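Extracellular solute-binding protein family 1 (PDB 4R2F) probably captures sugars outside the cell for uptake by an ABC-type transporter, and binds the disaccharide laminaribiose between its two lobes. Local coordinates at residues Arg156-Arg161 and Ser295-Pro300; Gly193-Ser198 and Ala264-Ser269; Asn202-His207 and Tyr273-Leu278; Leu208-Met213 and Gln398-Phe403. One frame throughout, in Å; residues are numbered along the deposited sequence.

Contact 1: Arg156-Arg161 and Ser295-Pro300; sequences RPLWYR and SPIAGP. With BGC (beta-D-glucopyranose), chain B.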
# COMPACT_ATOMS: atom_id res chain seq x y z
N ARG A 156 5.16 -4.07 -1.78
CA ARG A 156 5.08 -3.89 -3.24
C ARG A 156 6.10 -4.76 -3.98
O ARG A 156 7.16 -4.28 -4.38
CB ARG A 156 5.28 -2.41 -3.59
CG ARG A 156 4.11 -1.53 -3.17
CD ARG A 156 2.96 -1.63 -4.16
NE ARG A 156 1.73 -1.06 -3.62
CZ ARG A 156 0.95 -1.65 -2.72
NH1 ARG A 156 1.20 -2.88 -2.32
NH2 ARG A 156 -0.13 -1.02 -2.28
N PRO A 157 5.77 -6.05 -4.16
CA PRO A 157 6.71 -6.91 -4.85
C PRO A 157 6.62 -6.74 -6.35
O PRO A 157 5.61 -6.30 -6.89
CB PRO A 157 6.27 -8.33 -4.44
CG PRO A 157 5.08 -8.16 -3.54
CD PRO A 157 4.56 -6.77 -3.76
N LEU A 158 7.70 -7.14 -7.01
CA LEU A 158 7.71 -7.30 -8.45
C LEU A 158 7.29 -8.74 -8.76
O LEU A 158 7.58 -9.66 -7.99
CB LEU A 158 9.09 -6.98 -8.99
CG LEU A 158 9.52 -5.52 -8.84
CD1 LEU A 158 11.01 -5.37 -9.01
CD2 LEU A 158 8.80 -4.62 -9.83
N TRP A 159 6.55 -8.89 -9.85
CA TRP A 159 6.01 -10.18 -10.28
C TRP A 159 6.32 -10.35 -11.74
O TRP A 159 6.50 -9.35 -12.45
CB TRP A 159 4.48 -10.23 -10.11
CG TRP A 159 4.04 -10.22 -8.70
CD1 TRP A 159 3.94 -9.15 -7.90
CD2 TRP A 159 3.67 -11.36 -7.90
NE1 TRP A 159 3.53 -9.53 -6.65
CE2 TRP A 159 3.35 -10.88 -6.62
CE3 TRP A 159 3.55 -12.73 -8.15
CZ2 TRP A 159 2.94 -11.72 -5.58
CZ3 TRP A 159 3.15 -13.57 -7.12
CH2 TRP A 159 2.84 -13.06 -5.85
N TYR A 160 6.33 -11.60 -12.20
CA TYR A 160 6.49 -11.91 -13.61
C TYR A 160 5.70 -13.13 -13.99
O TYR A 160 5.33 -13.95 -13.15
CB TYR A 160 7.97 -12.09 -13.98
CG TYR A 160 8.65 -13.37 -13.53
CD1 TYR A 160 9.00 -13.57 -12.19
CD2 TYR A 160 9.02 -14.35 -14.44
CE1 TYR A 160 9.65 -14.73 -11.77
CE2 TYR A 160 9.68 -15.51 -14.04
CZ TYR A 160 10.00 -15.70 -12.70
OH TYR A 160 10.65 -16.86 -12.30
N ARG A 161 5.45 -13.25 -15.28
CA ARG A 161 4.80 -14.42 -15.81
C ARG A 161 5.84 -15.20 -16.60
O ARG A 161 6.36 -14.74 -17.62
CB ARG A 161 3.59 -14.02 -16.65
CG ARG A 161 2.78 -15.18 -17.17
CD ARG A 161 1.58 -14.69 -17.98
NE ARG A 161 0.34 -14.48 -17.21
CZ ARG A 161 -0.49 -15.45 -16.80
NH1 ARG A 161 -1.61 -15.15 -16.15
NH2 ARG A 161 -0.22 -16.72 -17.01
N SER A 295 12.76 -11.23 -8.04
CA SER A 295 13.67 -10.63 -7.05
C SER A 295 13.71 -9.12 -7.21
O SER A 295 13.56 -8.61 -8.33
CB SER A 295 15.08 -11.21 -7.18
OG SER A 295 15.09 -12.59 -6.81
N PRO A 296 13.93 -8.38 -6.11
CA PRO A 296 14.11 -6.93 -6.23
C PRO A 296 15.27 -6.62 -7.17
O PRO A 296 16.17 -7.45 -7.33
CB PRO A 296 14.42 -6.46 -4.81
CG PRO A 296 14.17 -7.61 -3.91
CD PRO A 296 14.10 -8.86 -4.73
N ILE A 297 15.22 -5.47 -7.81
CA ILE A 297 16.25 -5.06 -8.76
C ILE A 297 17.02 -3.87 -8.23
O ILE A 297 16.53 -3.07 -7.43
CB ILE A 297 15.66 -4.69 -10.12
CG1 ILE A 297 14.72 -3.47 -10.00
CG2 ILE A 297 14.92 -5.90 -10.70
CD1 ILE A 297 14.00 -3.17 -11.30
N ALA A 298 18.24 -3.74 -8.73
CA ALA A 298 19.13 -2.66 -8.31
C ALA A 298 18.96 -1.46 -9.22
O ALA A 298 18.83 -1.60 -10.43
CB ALA A 298 20.57 -3.15 -8.34
N GLY A 299 18.97 -0.28 -8.61
CA GLY A 299 19.06 0.98 -9.36
C GLY A 299 20.45 1.13 -9.99
O GLY A 299 21.36 0.33 -9.74
N PRO A 300 20.62 2.17 -10.82
CA PRO A 300 21.86 2.32 -11.57
C PRO A 300 23.10 2.62 -10.71
O PRO A 300 24.20 2.44 -11.18
CB PRO A 300 21.54 3.49 -12.53
CG PRO A 300 20.42 4.23 -11.87
CD PRO A 300 19.62 3.20 -11.14
C2 BGC B . -3.80 -1.73 -2.12
C3 BGC B . -4.02 -0.25 -1.80
C4 BGC B . -4.38 0.49 -3.09
C5 BGC B . -5.58 -0.21 -3.80
C6 BGC B . -6.05 0.52 -5.06
C1 BGC B . -5.01 -2.29 -2.89
O1 BGC B . -4.79 -3.65 -3.27
O2 BGC B . -3.57 -2.46 -0.90
O3 BGC B . -2.82 0.26 -1.14
O4 BGC B . -4.75 1.86 -2.88
O5 BGC B . -5.17 -1.52 -4.09
O6 BGC B . -4.95 0.70 -5.96
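Leu158 reaches from the strand 145-161 to the chain leaving strand 291-294, so the contact flanks two antiparallel neighbours of the mixed sheet of this bilobal solute-binding fold. It covers more of Leu158 than of any other residue, followed by Ile297 and Ser295. One branch does the touching: CD1 of Leu158 stands 4.2 Å from the backbone O of Ser295 and 4.3 Å from CG1 of Ile297. CG of Leu158 lies opposite the carbonyl carbon (chi1 -66°), which carries the fork out to the loop. The CB of Ile297 points neither toward the strand nor away from it, but CG1 ends near the leucine. Ser295 meets Leu158 through its backbone O; its CB points away from the strand, and OG is hydrogen-bonded to Glu372 of helix 364-373. The Leu158 side chain makes loose van der Waals contacts, one to a carbonyl oxygen, with 113 Å² buried between the segments. Its backbone pairs with Ala294, and its N donates to the hydroxyl of Tyr373. At the start of the strand segment Arg156 turns to the ligand, salt-bridged to Asp154, and sets NH2 3.2 Å from O3 of the chain B glucose, in the plane of the guanidinium at its edge.

Contact 2: Gly193-Ser198 and Ala264-Ser269; sequences GFATGS and AQWKDS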
# COMPACT_ATOMS: atom_id res chain seq x y z
N GLY A 193 5.71 -4.92 -20.68
CA GLY A 193 6.95 -5.12 -19.93
C GLY A 193 6.99 -4.53 -18.54
O GLY A 193 7.85 -4.89 -17.75
N PHE A 194 6.08 -3.60 -18.23
CA PHE A 194 6.00 -3.05 -16.90
C PHE A 194 4.58 -2.55 -16.66
O PHE A 194 4.23 -1.39 -16.95
CB PHE A 194 7.04 -1.94 -16.72
CG PHE A 194 7.45 -1.70 -15.29
CD1 PHE A 194 8.19 -2.63 -14.60
CD2 PHE A 194 7.14 -0.51 -14.67
CE1 PHE A 194 8.57 -2.41 -13.29
CE2 PHE A 194 7.53 -0.28 -13.37
CZ PHE A 194 8.24 -1.23 -12.68
N ALA A 195 3.77 -3.45 -16.12
CA ALA A 195 2.35 -3.23 -15.97
C ALA A 195 2.13 -2.37 -14.75
O ALA A 195 2.69 -2.64 -13.68
CB ALA A 195 1.61 -4.55 -15.83
N THR A 196 1.32 -1.35 -14.94
CA THR A 196 0.91 -0.46 -13.86
C THR A 196 -0.44 0.17 -14.25
O THR A 196 -1.01 -0.18 -15.27
CB THR A 196 2.00 0.58 -13.55
OG1 THR A 196 1.72 1.17 -12.28
CG2 THR A 196 2.06 1.66 -14.61
N GLY A 197 -0.94 1.09 -13.43
CA GLY A 197 -2.17 1.75 -13.72
C GLY A 197 -2.40 2.91 -12.78
O GLY A 197 -2.08 2.82 -11.61
N SER A 198 -3.02 3.96 -13.31
CA SER A 198 -3.37 5.15 -12.52
C SER A 198 -4.78 5.64 -12.76
O SER A 198 -5.11 6.80 -12.47
CB SER A 198 -2.37 6.29 -12.76
OG SER A 198 -2.43 6.75 -14.10
N ALA A 264 -6.94 -7.65 -14.80
CA ALA A 264 -7.22 -8.37 -16.04
C ALA A 264 -5.98 -8.54 -16.90
O ALA A 264 -5.82 -9.59 -17.52
CB ALA A 264 -8.34 -7.70 -16.83
N GLN A 265 -5.09 -7.55 -16.96
CA GLN A 265 -3.85 -7.70 -17.74
C GLN A 265 -2.99 -8.86 -17.19
O GLN A 265 -2.37 -9.59 -17.94
CB GLN A 265 -3.01 -6.43 -17.76
CG GLN A 265 -3.54 -5.31 -18.64
CD GLN A 265 -2.46 -4.30 -18.98
OE1 GLN A 265 -1.61 -3.92 -18.15
NE2 GLN A 265 -2.46 -3.87 -20.23
N TRP A 266 -2.93 -8.97 -15.87
CA TRP A 266 -2.24 -10.06 -15.23
C TRP A 266 -2.94 -11.40 -15.47
O TRP A 266 -2.30 -12.36 -15.87
CB TRP A 266 -2.10 -9.78 -13.73
CG TRP A 266 -0.94 -8.87 -13.44
CD1 TRP A 266 -0.98 -7.56 -13.05
CD2 TRP A 266 0.46 -9.21 -13.56
NE1 TRP A 266 0.29 -7.07 -12.91
CE2 TRP A 266 1.19 -8.07 -13.21
CE3 TRP A 266 1.15 -10.38 -13.91
CZ2 TRP A 266 2.60 -8.05 -13.23
CZ3 TRP A 266 2.55 -10.36 -13.91
CH2 TRP A 266 3.25 -9.21 -13.54
N LYS A 267 -4.25 -11.46 -15.28
CA LYS A 267 -4.99 -12.70 -15.45
C LYS A 267 -4.91 -13.22 -16.88
O LYS A 267 -4.72 -14.40 -17.10
CB LYS A 267 -6.46 -12.50 -15.07
CG LYS A 267 -7.24 -13.81 -15.00
CD LYS A 267 -8.73 -13.58 -14.92
CE LYS A 267 -9.45 -14.91 -15.04
NZ LYS A 267 -10.92 -14.71 -14.99
N ASP A 268 -5.01 -12.33 -17.86
CA ASP A 268 -5.11 -12.72 -19.27
C ASP A 268 -3.79 -12.72 -20.05
O ASP A 268 -3.79 -12.68 -21.26
CB ASP A 268 -6.15 -11.81 -19.95
CG ASP A 268 -7.51 -11.86 -19.25
OD1 ASP A 268 -7.86 -12.90 -18.66
OD2 ASP A 268 -8.24 -10.86 -19.25
N SER A 269 -2.65 -12.80 -19.35
CA SER A 269 -1.33 -12.98 -19.99
C SER A 269 -0.98 -11.85 -20.93
O SER A 269 -0.35 -12.06 -21.96
CB SER A 269 -1.19 -14.34 -20.69
OG SER A 269 -1.37 -15.37 -19.73
O HOH W 1 1.59 -4.48 -11.92
O HOH W 2 -0.35 -1.57 -17.53
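The methyl of Ala195 sits between two side chains of the last helical turn of 259-267, with CB 4.0 Å from OE1 of Gln265 and 4.1 Å from NE1 of Trp266. The methyl approaches the indole at a slant. Direct contact stops there, and two waters do the rest. The first gives a hydrogen to Ala195 O at 2.8 Å and takes one from Trp266 NE1 at 3.1 Å, lying in the indole plane at its edge. The second donates to OE1 of Gln265 at 2.7 Å and accepts from the backbone N of Thr196 at 3.1 Å. Water thus serves the peptide groups of an irregular segment that helix 259-267 does not bond directly. The segment belongs to the connection between helices 176-188 and 204-215 in an alpha/beta lobe of the solute-binding protein, and a backbone bond from Ala195 to Tyr273 sets it beside strand 273-275. On the helix side, Gln265 runs extended beyond CG (chi2 -161°), which takes its amide out to the water, while Asp251 accepts from NE2 and so fixes which end of the amide faces the loop. Trp266 packs on Trp159 and Ala271, and its backbone O receives NH1 of Arg161. The CB of Thr196 points away from the helix, and its side chain packs on Ile204 and Leu208.

Contact 3: Asn202-His207 and Tyr273-Leu278; sequences NNIGNH and YGMLTL. With BGC (beta-D-glucopyranose), chain B; BGC (beta-D-glucopyranose), chain C.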
# COMPACT_ATOMS: atom_id res chain seq x y z
N ASN A 202 -7.26 3.52 -8.63
CA ASN A 202 -6.02 2.76 -8.73
C ASN A 202 -4.83 3.61 -8.29
O ASN A 202 -4.43 4.54 -8.99
CB ASN A 202 -5.84 2.28 -10.18
CG ASN A 202 -4.79 1.22 -10.30
OD1 ASN A 202 -4.11 0.91 -9.33
ND2 ASN A 202 -4.65 0.67 -11.49
N ASN A 203 -4.27 3.27 -7.13
CA ASN A 203 -3.11 3.97 -6.54
C ASN A 203 -1.75 3.32 -6.82
O ASN A 203 -0.68 3.81 -6.37
CB ASN A 203 -3.32 4.07 -5.02
CG ASN A 203 -4.54 4.88 -4.67
OD1 ASN A 203 -5.44 4.42 -3.96
ND2 ASN A 203 -4.59 6.07 -5.18
N ILE A 204 -1.74 2.25 -7.59
CA ILE A 204 -0.50 1.52 -7.84
C ILE A 204 0.51 2.38 -8.61
O ILE A 204 1.72 2.33 -8.32
CB ILE A 204 -0.80 0.19 -8.55
CG1 ILE A 204 -1.57 -0.74 -7.60
CG2 ILE A 204 0.45 -0.46 -9.10
CD1 ILE A 204 -0.81 -1.19 -6.36
N GLY A 205 0.03 3.16 -9.57
CA GLY A 205 0.88 4.11 -10.29
C GLY A 205 1.57 5.08 -9.36
O GLY A 205 2.77 5.33 -9.51
N ASN A 206 0.80 5.64 -8.43
CA ASN A 206 1.35 6.52 -7.38
C ASN A 206 2.49 5.82 -6.68
O ASN A 206 3.54 6.40 -6.43
CB ASN A 206 0.29 6.85 -6.34
CG ASN A 206 -0.78 7.81 -6.82
OD1 ASN A 206 -1.71 8.10 -6.09
ND2 ASN A 206 -0.62 8.34 -8.02
N HIS A 207 2.28 4.54 -6.38
CA HIS A 207 3.22 3.83 -5.55
C HIS A 207 4.48 3.51 -6.31
O HIS A 207 5.57 3.51 -5.74
CB HIS A 207 2.59 2.55 -5.01
CG HIS A 207 1.39 2.79 -4.15
ND1 HIS A 207 0.57 1.77 -3.72
CD2 HIS A 207 0.89 3.93 -3.62
CE1 HIS A 207 -0.39 2.28 -2.97
NE2 HIS A 207 -0.21 3.59 -2.89
N TYR A 273 5.49 -8.34 -16.48
CA TYR A 273 6.34 -7.93 -15.37
C TYR A 273 5.77 -6.65 -14.79
O TYR A 273 5.14 -5.87 -15.51
CB TYR A 273 7.77 -7.75 -15.88
CG TYR A 273 8.84 -7.47 -14.83
CD1 TYR A 273 9.46 -8.50 -14.14
CD2 TYR A 273 9.26 -6.18 -14.58
CE1 TYR A 273 10.45 -8.25 -13.19
CE2 TYR A 273 10.25 -5.91 -13.63
CZ TYR A 273 10.84 -6.95 -12.95
OH TYR A 273 11.83 -6.69 -12.04
N GLY A 274 5.91 -6.47 -13.49
CA GLY A 274 5.48 -5.24 -12.85
C GLY A 274 5.37 -5.28 -11.34
O GLY A 274 5.54 -6.32 -10.73
N MET A 275 5.04 -4.14 -10.75
CA MET A 275 4.97 -4.00 -9.31
C MET A 275 3.52 -4.11 -8.90
O MET A 275 2.68 -3.43 -9.44
CB MET A 275 5.53 -2.63 -8.89
CG MET A 275 5.49 -2.31 -7.40
SD MET A 275 5.60 -0.57 -6.97
CE MET A 275 4.02 0.00 -7.55
N LEU A 276 3.23 -5.00 -7.97
CA LEU A 276 1.89 -5.09 -7.43
C LEU A 276 1.87 -5.32 -5.92
O LEU A 276 2.40 -4.54 -5.15
CB LEU A 276 1.04 -6.10 -8.21
CG LEU A 276 -0.48 -5.89 -8.17
CD1 LEU A 276 -0.83 -4.42 -8.12
CD2 LEU A 276 -1.17 -6.58 -9.33
N THR A 277 1.25 -6.42 -5.51
CA THR A 277 1.01 -6.71 -4.11
C THR A 277 1.33 -8.15 -3.80
O THR A 277 1.56 -8.94 -4.68
CB THR A 277 -0.46 -6.49 -3.72
OG1 THR A 277 -1.27 -7.51 -4.31
CG2 THR A 277 -0.95 -5.14 -4.17
N LEU A 278 1.35 -8.48 -2.52
CA LEU A 278 1.38 -9.86 -2.12
C LEU A 278 0.10 -10.54 -2.60
O LEU A 278 -0.96 -9.93 -2.61
CB LEU A 278 1.48 -9.96 -0.60
CG LEU A 278 1.53 -11.37 -0.02
CD1 LEU A 278 2.27 -11.38 1.29
CD2 LEU A 278 0.13 -11.93 0.15
C2 BGC B . -3.80 -1.73 -2.12
C3 BGC B . -4.02 -0.25 -1.80
C4 BGC B . -4.38 0.49 -3.09
C5 BGC B . -5.58 -0.21 -3.80
C6 BGC B . -6.05 0.52 -5.06
C1 BGC B . -5.01 -2.29 -2.89
O1 BGC B . -4.79 -3.65 -3.27
O2 BGC B . -3.57 -2.46 -0.90
O3 BGC B . -2.82 0.26 -1.14
O4 BGC B . -4.75 1.86 -2.88
O5 BGC B . -5.17 -1.52 -4.09
O6 BGC B . -4.95 0.70 -5.96
C2 BGC C . -2.01 1.26 0.86
C3 BGC C . -2.38 2.35 1.86
C4 BGC C . -2.42 3.70 1.16
C5 BGC C . -3.36 3.64 -0.04
C6 BGC C . -3.34 4.94 -0.86
C1 BGC C . -3.09 1.28 -0.21
O2 BGC C . -1.95 -0.02 1.49
O3 BGC C . -1.45 2.39 2.93
O4 BGC C . -2.93 4.69 2.04
O5 BGC C . -3.00 2.55 -0.90
O6 BGC C . -2.04 5.20 -1.43
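Met275 pushes its methyl against the first turn of helix 204-215, and here the packing is closest: CE lies 3.4 Å from the backbone O of Ile204 and 3.9 Å from CG2 of the same residue. It also meets CB of His207. A bend at the end of the methionine chain (chi3 69°) tucks CE against the helix backbone. Beside it, CD1 of Ile204 lies 3.7 Å from CD1 of Leu276, the two side chains meeting at about a right angle. An alanine at Ile204 would remove both branches and would probably open a gap beside Leu276 CD1, with the Met275 methyl freer to shift. Packing slackens toward Thr277, whose CG2 stands 4.5 Å from CD1 of Ile204. On the side turned to the sugar the chemistry becomes polar, because the start of this helix forms part of the glycan pocket in the interlobe cleft. Asn203 presents its backbone N to O6 of the chain B glucose at 2.9 Å (N-H...O 161°). His207 donates from NE2 to O6 of the chain C glucose at 2.8 Å, nearly straight at 172°, and its other nitrogen, ND1, is engaged by Arg156 NE, a second-shell bond that fixes the rotation of the ring. Asn202 caps the helix start by accepting Ile204 N on OD1 at 3.2 Å, the donor rising above the carbonyl plane. Its own ND2 is bonded to Tyr257 O.

Contact 4: Leu208-Met213 and Gln398-Phe403; sequences LMIMMM and QALNQF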
# COMPACT_ATOMS: atom_id res chain seq x y z
N LEU A 208 4.32 3.25 -7.60
CA LEU A 208 5.41 3.05 -8.50
C LEU A 208 6.31 4.29 -8.53
O LEU A 208 7.51 4.16 -8.53
CB LEU A 208 4.90 2.74 -9.91
CG LEU A 208 5.96 2.42 -10.95
CD1 LEU A 208 6.88 1.28 -10.53
CD2 LEU A 208 5.29 2.12 -12.28
N MET A 209 5.72 5.48 -8.58
CA MET A 209 6.52 6.73 -8.68
C MET A 209 7.50 6.76 -7.50
O MET A 209 8.74 6.85 -7.67
CB MET A 209 5.64 7.99 -8.69
CG MET A 209 4.69 8.18 -9.89
SD MET A 209 5.43 8.22 -11.54
CE MET A 209 5.20 6.54 -12.08
N ILE A 210 6.94 6.57 -6.31
CA ILE A 210 7.73 6.64 -5.09
C ILE A 210 8.63 5.43 -4.95
O ILE A 210 9.79 5.59 -4.56
CB ILE A 210 6.86 6.78 -3.82
CG1 ILE A 210 5.84 7.91 -3.95
CG2 ILE A 210 7.75 7.00 -2.59
CD1 ILE A 210 6.45 9.27 -4.12
N MET A 211 8.15 4.23 -5.27
CA MET A 211 9.04 3.05 -5.24
C MET A 211 10.28 3.24 -6.08
O MET A 211 11.39 2.86 -5.64
CB MET A 211 8.37 1.73 -5.65
CG MET A 211 9.33 0.52 -5.50
SD MET A 211 10.34 0.24 -6.97
CE MET A 211 9.26 -0.89 -7.85
N MET A 212 10.14 3.84 -7.28
CA MET A 212 11.33 3.95 -8.13
C MET A 212 12.31 5.00 -7.61
O MET A 212 13.53 4.81 -7.73
CB MET A 212 10.98 4.20 -9.60
CG MET A 212 10.23 3.04 -10.25
SD MET A 212 11.17 1.51 -10.44
CE MET A 212 12.07 2.00 -11.86
N MET A 213 11.79 6.06 -7.00
CA MET A 213 12.66 7.04 -6.32
C MET A 213 13.43 6.32 -5.20
O MET A 213 14.65 6.42 -5.11
CB MET A 213 11.84 8.22 -5.74
CG MET A 213 11.19 9.17 -6.76
SD MET A 213 10.14 10.42 -5.98
CE MET A 213 8.89 10.62 -7.18
N GLN A 398 -4.00 15.46 -4.22
CA GLN A 398 -3.97 15.66 -5.67
C GLN A 398 -2.59 15.68 -6.28
O GLN A 398 -2.43 15.19 -7.39
CB GLN A 398 -4.72 16.95 -6.04
CG GLN A 398 -6.21 16.87 -5.78
CD GLN A 398 -6.87 15.71 -6.53
OE1 GLN A 398 -7.68 14.99 -5.95
NE2 GLN A 398 -6.51 15.52 -7.80
N ALA A 399 -1.59 16.20 -5.57
CA ALA A 399 -0.27 16.36 -6.17
C ALA A 399 0.39 15.06 -6.65
O ALA A 399 1.01 15.04 -7.72
CB ALA A 399 0.67 17.09 -5.22
N LEU A 400 0.32 14.01 -5.83
CA LEU A 400 0.92 12.75 -6.21
C LEU A 400 0.13 12.14 -7.38
O LEU A 400 0.73 11.63 -8.31
CB LEU A 400 0.95 11.78 -5.01
CG LEU A 400 1.59 10.40 -5.23
CD1 LEU A 400 2.93 10.51 -5.94
CD2 LEU A 400 1.74 9.66 -3.90
N ASN A 401 -1.21 12.21 -7.31
CA ASN A 401 -2.04 11.66 -8.39
C ASN A 401 -1.66 12.24 -9.73
O ASN A 401 -1.40 11.51 -10.69
CB ASN A 401 -3.53 11.89 -8.13
CG ASN A 401 -4.08 11.00 -7.01
OD1 ASN A 401 -4.82 11.45 -6.15
ND2 ASN A 401 -3.72 9.74 -7.04
N GLN A 402 -1.58 13.57 -9.76
CA GLN A 402 -1.34 14.35 -11.00
C GLN A 402 0.08 14.15 -11.50
O GLN A 402 0.32 13.98 -12.70
CB GLN A 402 -1.72 15.84 -10.75
CG GLN A 402 -3.21 15.95 -10.43
CD GLN A 402 -3.75 17.35 -10.12
OE1 GLN A 402 -4.97 17.57 -10.11
NE2 GLN A 402 -2.86 18.28 -9.86
N PHE A 403 1.03 14.10 -10.58
CA PHE A 403 2.41 13.76 -10.93
C PHE A 403 2.47 12.43 -11.67
O PHE A 403 3.08 12.30 -12.73
CB PHE A 403 3.25 13.74 -9.66
CG PHE A 403 4.64 13.25 -9.84
CD1 PHE A 403 5.55 13.95 -10.62
CD2 PHE A 403 5.06 12.10 -9.21
CE1 PHE A 403 6.84 13.50 -10.77
CE2 PHE A 403 6.36 11.66 -9.35
CZ PHE A 403 7.25 12.36 -10.14
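Leu400 opens the contact from helix 398-408, touching Ile210 of helix 204-215 methyl to methyl, CD1 to CD1 at 4.2 Å. Its CG lies opposite the backbone N (chi1 -178°), a setting that brings the fork round from the flank of its helix toward the other one, and Phe421 of helix 414-428 packs against it as well. The leucine side chain is also about 6 Å from a bound glucose at nearest atoms, which places this end of the helix pair close to the glycan pocket. One turn further on, Phe403 does most of the work, with more of its surface covered than any other residue of the contact. Its CE2 is the meeting point: Met213, reaching from the opposite direction, sets CE 3.5 Å from it, obliquely to the ring, while CB of Met209 lies 3.8 Å from the same CE2, also at a slant. The chain of Met209 bends twice beyond CB, bringing SD 4.9 Å from the centroid of the phenyl ring and 38° off its normal, an oblique Met-aromatic approach. Phe421 stacks on the Phe403 ring, and Val238 of helix 232-246 packs against it too. An alanine in place of Phe403 would probably open a gap between the helices, leaving the methyl of Met213 and the sulfur of Met209 without their aromatic partner. With the axes of 208-213 and 398-403 approaching to 11.1 Å and their N-to-C directions 83° apart, the arrangement is near-perpendicular helix packing in an all-apolar interface, joined by a Met-aromatic contact.

In the fold
Contact 3 lies deepest, its centre about 8 Å from the centre of the chain, that of contact 4 about 13 Å, and those of contacts 1 and 2 about 16 and 17 Å. Only contact 1 is partly buried. Contacts 3 and 4 use successive turns of helix 204-215, the first bonded to sugar, the second wholly apolar. Contacts 1 and 3 share the sheet, where Trp159 N bonds to Gly274 O at 2.9 Å, and both touch the chain B glucose. In contact 2, two waters bridge the segments, although that contact is buried. Its neighbours are linked directly: Gly197 O meets Gly205 N of contact 3 at 3.0 Å, and Phe194 packs against Leu208 of contact 4.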